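Local atomic coordinates of Rik1-associated factor 1 (Schizosaccharomyces pombe, PDB entry 4O9D), a protein that helps establish heterochromatin as a component of the Clr4 methyltransferase complex, which methylates histone H3 to form H3K9me and preferentially ubiquitylates H3K14. Residues 141-146 and 153-158; 183-188 and 237-242. One frame throughout, in Å; residues are numbered along the deposited sequence.

Contact 1: 141-146 and 153-158; sequences DDLLAV and GYLLST
Asp142 OD2 comes 3.6 Å from Thr158 OG1, and the two oxygens, on side chains crossing at about a right angle, share the same partners. Tyr105 OH, from strand 103-108 of the preceding sheet, hydrogen-bonds to both, while the other carboxylate oxygen, OD1, accepts from the backbone N of Lys99, which would probably help to stabilise the carboxylate. Water 2 sits between them as well, hydrogen-bonded to Asp142 OD2 over 2.9 Å and to Thr158 OG1. Asp142 CG lies opposite the backbone N (chi1 -153°), which swings the carboxylate toward the Thr158 hydroxyl. Water 1 extends the link along the backbone, bonded to Asp142 O and accepting from Thr158 N at 2.9 Å. Beyond these waters direct pairing begins. Strands 144-148 and 153-158 form a beta hairpin, the two middle strands of a four-stranded antiparallel blade in the WD-repeat beta-propeller. Leu144 and Leu156 are a hydrogen-bonded pair, and Leu144 N reaches Leu156 O almost straight (169°). Val146 and Tyr154 are a second such pair; here Val146 N lies 2.7 Å from Tyr154 O, on a more bent bond (148°). Between them Ala145 and Leu155 make a non-hydrogen-bonded pair. On the face of Leu144, Val146, Tyr154 and Leu156, which packs on Val113 of the preceding blade through Leu144 and Val146, Val146 CG2 approaches Leu156 CD1 to 3.9 Å, while Val146 CB stands at the edge of the Tyr154 ring. On the other face, Leu155 CD2 meets Ala145 CB at 3.7 Å. Leu143 CD1 lies 3.5 Å from Leu156 O, while CD2 is near Leu155 CD1. Tyr154 bonds through OH to Asn150 ND2 in the hairpin turn, and its ring meets Phe126 edge-to-face.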
loop_
_atom_site.group_PDB
_atom_site.type_symbol
_atom_site.label_atom_id
_atom_site.label_comp_id
_atom_site.label_asym_id
_atom_site.label_seq_id
_atom_site.Cartn_x
_atom_site.Cartn_y
_atom_site.Cartn_z
ATOM N N ASP A 141 5.128 -8.990 -15.755
ATOM C CA ASP A 141 6.390 -8.922 -16.509
ATOM C C ASP A 141 7.287 -7.770 -16.060
ATOM O O ASP A 141 8.076 -7.252 -16.859
ATOM C CB ASP A 141 6.125 -8.792 -18.021
ATOM C CG ASP A 141 5.583 -10.078 -18.634
ATOM O OD1 ASP A 141 5.683 -11.138 -17.978
ATOM O OD2 ASP A 141 5.061 -10.036 -19.776
ATOM N N ASP A 142 7.156 -7.369 -14.796
ATOM C CA ASP A 142 8.018 -6.357 -14.180
ATOM C C ASP A 142 7.900 -4.938 -14.786
ATOM O O ASP A 142 8.808 -4.124 -14.611
ATOM C CB ASP A 142 9.503 -6.803 -14.192
ATOM C CG ASP A 142 10.317 -6.174 -13.035
ATOM O OD1 ASP A 142 9.850 -6.286 -11.875
ATOM O OD2 ASP A 142 11.405 -5.567 -13.268
ATOM N N LEU A 143 6.803 -4.641 -15.483
ATOM C CA LEU A 143 6.514 -3.273 -15.915
ATOM C C LEU A 143 6.076 -2.486 -14.690
ATOM O O LEU A 143 5.238 -2.956 -13.901
ATOM C CB LEU A 143 5.408 -3.254 -16.974
ATOM C CG LEU A 143 5.140 -1.956 -17.746
ATOM C CD1 LEU A 143 6.382 -1.479 -18.574
ATOM C CD2 LEU A 143 3.909 -2.149 -18.656
ATOM N N LEU A 144 6.638 -1.297 -14.514
ATOM C CA LEU A 144 6.352 -0.508 -13.313
ATOM C C LEU A 144 5.367 0.649 -13.592
ATOM O O LEU A 144 5.630 1.495 -14.452
ATOM C CB LEU A 144 7.659 0.021 -12.735
ATOM C CG LEU A 144 7.559 0.848 -11.451
ATOM C CD1 LEU A 144 7.172 -0.023 -10.310
ATOM C CD2 LEU A 144 8.889 1.560 -11.164
ATOM N N ALA A 145 4.224 0.667 -12.901
ATOM C CA ALA A 145 3.285 1.772 -13.067
ATOM C C ALA A 145 3.470 2.768 -11.945
ATOM O O ALA A 145 3.706 2.398 -10.784
ATOM C CB ALA A 145 1.833 1.272 -13.157
ATOM N N VAL A 146 3.393 4.042 -12.297
ATOM C CA VAL A 146 3.683 5.100 -11.373
ATOM C C VAL A 146 2.495 6.055 -11.317
ATOM O O VAL A 146 2.034 6.501 -12.362
ATOM C CB VAL A 146 4.905 5.853 -11.845
ATOM C CG1 VAL A 146 5.312 6.881 -10.827
ATOM C CG2 VAL A 146 6.039 4.845 -12.096
ATOM N N GLY A 153 -0.174 9.257 -14.737
ATOM C CA GLY A 153 0.479 7.976 -14.491
ATOM C C GLY A 153 1.653 7.779 -15.475
ATOM O O GLY A 153 1.680 8.367 -16.562
ATOM N N TYR A 154 2.633 6.974 -15.091
ATOM C CA TYR A 154 3.722 6.603 -15.997
ATOM C C TYR A 154 3.891 5.071 -15.982
ATOM O O TYR A 154 3.600 4.412 -14.963
ATOM C CB TYR A 154 5.007 7.283 -15.552
ATOM C CG TYR A 154 4.914 8.785 -15.413
ATOM C CD1 TYR A 154 5.158 9.623 -16.502
ATOM C CD2 TYR A 154 4.609 9.371 -14.195
ATOM C CE1 TYR A 154 5.077 11.010 -16.381
ATOM C CE2 TYR A 154 4.535 10.744 -14.058
ATOM C CZ TYR A 154 4.775 11.564 -15.171
ATOM O OH TYR A 154 4.709 12.929 -15.044
ATOM N N LEU A 155 4.282 4.509 -17.126
ATOM C CA LEU A 155 4.690 3.111 -17.211
ATOM C C LEU A 155 6.194 3.076 -17.543
ATOM O O LEU A 155 6.626 3.672 -18.541
ATOM C CB LEU A 155 3.901 2.360 -18.292
ATOM C CG LEU A 155 2.381 2.158 -18.117
ATOM C CD1 LEU A 155 1.835 1.468 -19.368
ATOM C CD2 LEU A 155 2.055 1.352 -16.830
ATOM N N LEU A 156 6.971 2.366 -16.734
ATOM C CA LEU A 156 8.423 2.315 -16.910
ATOM C C LEU A 156 8.932 0.893 -17.058
ATOM O O LEU A 156 8.528 0.021 -16.304
ATOM C CB LEU A 156 9.115 2.935 -15.698
ATOM C CG LEU A 156 8.740 4.368 -15.352
ATOM C CD1 LEU A 156 9.437 4.831 -14.072
ATOM C CD2 LEU A 156 9.078 5.277 -16.518
ATOM N N SER A 157 9.820 0.639 -18.017
ATOM C CA SER A 157 10.476 -0.666 -18.058
ATOM C C SER A 157 11.942 -0.537 -17.676
ATOM O O SER A 157 12.528 0.546 -17.789
ATOM C CB SER A 157 10.318 -1.348 -19.419
ATOM O OG SER A 157 11.204 -0.815 -20.371
ATOM N N THR A 158 12.521 -1.628 -17.177
ATOM C CA THR A 158 13.895 -1.590 -16.667
ATOM C C THR A 158 14.711 -2.757 -17.200
ATOM O O THR A 158 14.185 -3.852 -17.356
ATOM C CB THR A 158 13.942 -1.640 -15.096
ATOM O OG1 THR A 158 13.380 -2.878 -14.620
ATOM C CG2 THR A 158 13.176 -0.473 -14.497
HETATM O O HOH W 1 10.733 -3.861 -16.923
HETATM O O HOH W 2 12.839 -5.137 -15.796
#

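Contact 2: 183-188 and 237-242; sequences ASLIEF and TSLYMH
This is an apolar seam between blades of the propeller: the first strands of two successive four-stranded sheets run side by side without joining into one. Their segments are nearly parallel, 3° apart in direction, and the axes approach to 7.1 Å, so side chains rather than backbone bonds fill the interval. Leu185, Glu187, Leu239 and Met241 all turn their CB atoms toward the facing strand. Leu239 is wedged between the first two: its CD1 methyl lies 3.6 Å from Leu185 CB and 3.7 Å from Glu187 CG. Both Leu185 methyls rest on the Thr237-Ser238 peptide, CD1 3.4 Å from Ser238 N and CD2 3.7 Å from Thr237 O. Placing CG beside the backbone N and opposite the carbonyl carbon (chi1 -53°) sends them there. An alanine in place of Leu185 ends at CB and is likely to open a gap over the Thr237-Ser238 peptide, leaving Leu239 CG with less to pack on. Glu187 bends at chi2 (-81°), and its chain slides past Leu239 in the opposite direction, using its aliphatic part for the packing. Its carboxylate is linked to the facing backbone through water 3, which accepts from Met241 N at 2.8 Å and donates a weak bond to Glu187 OE2. Farther along, the doubly bent Met241 chain brings CE to 3.7 Å from Phe188 O. Ser184 and Leu185 both face Gly202, a classic beta bulge between strands 182-189 and 198-204. Strand 247-253 flanks 235-241 within its own sheet, with Leu239 touching Ala250. Ile186 and Phe188 point back to hairpin strand 144-148 of the previous blade, whereas Ser238 OG bonds to Ala284 N, on strand 281-286 of the following one.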
loop_
_atom_site.group_PDB
_atom_site.type_symbol
_atom_site.label_atom_id
_atom_site.label_comp_id
_atom_site.label_asym_id
_atom_site.label_seq_id
_atom_site.Cartn_x
_atom_site.Cartn_y
_atom_site.Cartn_z
ATOM N N ALA A 183 -3.164 11.855 -9.450
ATOM C CA ALA A 183 -3.221 10.412 -9.587
ATOM C C ALA A 183 -2.592 9.848 -8.324
ATOM O O ALA A 183 -1.390 10.056 -8.065
ATOM C CB ALA A 183 -2.469 9.945 -10.804
ATOM N N SER A 184 -3.392 9.136 -7.534
ATOM C CA SER A 184 -2.918 8.670 -6.231
ATOM C C SER A 184 -3.013 7.155 -5.975
ATOM O O SER A 184 -2.504 6.691 -4.954
ATOM C CB SER A 184 -3.674 9.411 -5.117
ATOM O OG SER A 184 -3.400 10.809 -5.168
ATOM N N LEU A 185 -3.674 6.404 -6.857
ATOM C CA LEU A 185 -3.789 4.943 -6.710
ATOM C C LEU A 185 -3.513 4.301 -8.044
ATOM O O LEU A 185 -3.884 4.861 -9.073
ATOM C CB LEU A 185 -5.209 4.551 -6.275
ATOM C CG LEU A 185 -5.643 5.326 -5.025
ATOM C CD1 LEU A 185 -7.168 5.228 -4.834
ATOM C CD2 LEU A 185 -4.885 4.807 -3.848
ATOM N N ILE A 186 -2.943 3.103 -8.054
ATOM C CA ILE A 186 -2.651 2.463 -9.346
ATOM C C ILE A 186 -2.496 0.959 -9.187
ATOM O O ILE A 186 -1.887 0.489 -8.215
ATOM C CB ILE A 186 -1.398 3.134 -10.003
ATOM C CG1 ILE A 186 -1.438 3.056 -11.542
ATOM C CG2 ILE A 186 -0.058 2.542 -9.441
ATOM C CD1 ILE A 186 -0.514 4.097 -12.228
ATOM N N GLU A 187 -3.085 0.198 -10.112
ATOM C CA GLU A 187 -2.972 -1.266 -10.108
ATOM C C GLU A 187 -3.018 -1.818 -11.542
ATOM O O GLU A 187 -3.730 -1.294 -12.404
ATOM C CB GLU A 187 -4.132 -1.927 -9.316
ATOM C CG GLU A 187 -4.348 -1.441 -7.887
ATOM C CD GLU A 187 -3.394 -2.070 -6.853
ATOM O OE1 GLU A 187 -3.142 -1.406 -5.804
ATOM O OE2 GLU A 187 -2.916 -3.211 -7.086
ATOM N N PHE A 188 -2.279 -2.888 -11.801
ATOM C CA PHE A 188 -2.471 -3.631 -13.032
ATOM C C PHE A 188 -3.618 -4.624 -12.931
ATOM O O PHE A 188 -3.930 -5.100 -11.842
ATOM C CB PHE A 188 -1.198 -4.399 -13.369
ATOM C CG PHE A 188 -0.091 -3.539 -13.929
ATOM C CD1 PHE A 188 -0.092 -3.176 -15.271
ATOM C CD2 PHE A 188 0.951 -3.102 -13.120
ATOM C CE1 PHE A 188 0.956 -2.371 -15.812
ATOM C CE2 PHE A 188 1.988 -2.309 -13.651
ATOM C CZ PHE A 188 1.978 -1.960 -15.004
ATOM N N THR A 237 -9.569 6.549 -2.482
ATOM C CA THR A 237 -8.651 6.396 -1.377
ATOM C C THR A 237 -7.968 5.036 -1.368
ATOM O O THR A 237 -6.906 4.897 -0.795
ATOM C CB THR A 237 -9.364 6.593 -0.002
ATOM O OG1 THR A 237 -10.444 5.646 0.159
ATOM C CG2 THR A 237 -9.916 8.016 0.135
ATOM N N SER A 238 -8.553 4.027 -2.003
ATOM C CA SER A 238 -7.958 2.711 -1.883
ATOM C C SER A 238 -8.443 1.756 -2.983
ATOM O O SER A 238 -9.583 1.823 -3.383
ATOM C CB SER A 238 -8.328 2.167 -0.490
ATOM O OG SER A 238 -8.175 0.782 -0.421
ATOM N N LEU A 239 -7.558 0.874 -3.445
ATOM C CA LEU A 239 -7.837 -0.091 -4.517
ATOM C C LEU A 239 -7.321 -1.421 -4.047
ATOM O O LEU A 239 -6.188 -1.502 -3.531
ATOM C CB LEU A 239 -7.051 0.258 -5.806
ATOM C CG LEU A 239 -7.337 1.521 -6.601
ATOM C CD1 LEU A 239 -6.451 1.545 -7.904
ATOM C CD2 LEU A 239 -8.784 1.621 -7.005
ATOM N N TYR A 240 -8.124 -2.467 -4.204
ATOM C CA TYR A 240 -7.695 -3.780 -3.749
ATOM C C TYR A 240 -8.167 -4.842 -4.734
ATOM O O TYR A 240 -9.360 -4.948 -4.979
ATOM C CB TYR A 240 -8.247 -4.061 -2.340
ATOM C CG TYR A 240 -7.875 -5.396 -1.779
ATOM C CD1 TYR A 240 -8.536 -6.555 -2.189
ATOM C CD2 TYR A 240 -6.881 -5.513 -0.813
ATOM C CE1 TYR A 240 -8.217 -7.799 -1.642
ATOM C CE2 TYR A 240 -6.557 -6.768 -0.250
ATOM C CZ TYR A 240 -7.227 -7.900 -0.683
ATOM O OH TYR A 240 -6.891 -9.136 -0.177
ATOM N N MET A 241 -7.228 -5.615 -5.279
ATOM C CA MET A 241 -7.535 -6.668 -6.258
ATOM C C MET A 241 -7.659 -8.048 -5.557
ATOM O O MET A 241 -6.768 -8.460 -4.796
ATOM C CB MET A 241 -6.431 -6.711 -7.340
ATOM C CG MET A 241 -6.604 -7.829 -8.380
ATOM S SD MET A 241 -7.965 -7.488 -9.550
ATOM C CE MET A 241 -7.263 -6.127 -10.501
ATOM N N HIS A 242 -8.761 -8.759 -5.791
ATOM C CA HIS A 242 -8.881 -10.109 -5.250
ATOM C C HIS A 242 -7.759 -11.000 -5.799
ATOM O O HIS A 242 -7.335 -10.849 -6.960
ATOM C CB HIS A 242 -10.260 -10.703 -5.521
ATOM C CG HIS A 242 -10.562 -11.900 -4.687
ATOM N ND1 HIS A 242 -10.439 -13.188 -5.160
ATOM C CD2 HIS A 242 -10.964 -12.010 -3.399
ATOM C CE1 HIS A 242 -10.752 -14.041 -4.200
ATOM N NE2 HIS A 242 -11.086 -13.351 -3.126
HETATM O O HOH W 3 -4.487 -4.942 -4.904
#

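Contact 1 lies within one propeller blade, and contact 2 joins the next two blades; their centres are 15 Å apart and they follow in series along the chain. Strand 182-189 ties them together, because the side chains it turns away from 237-242 pack on the hairpin of contact 1. The Phe188 ring brings CE2 to 3.6 Å from Ala145 CB and CZ to 3.8 Å from Leu155 CD2. Nearby, Ile186 CD1 lies 3.5 Å from Val146 O. Three consecutive blades are thereby packed in sequence. A bound 1,2-ethanediol, probably from the crystallisation liquor, lies about 4 Å from the Tyr154 side chain of contact 1.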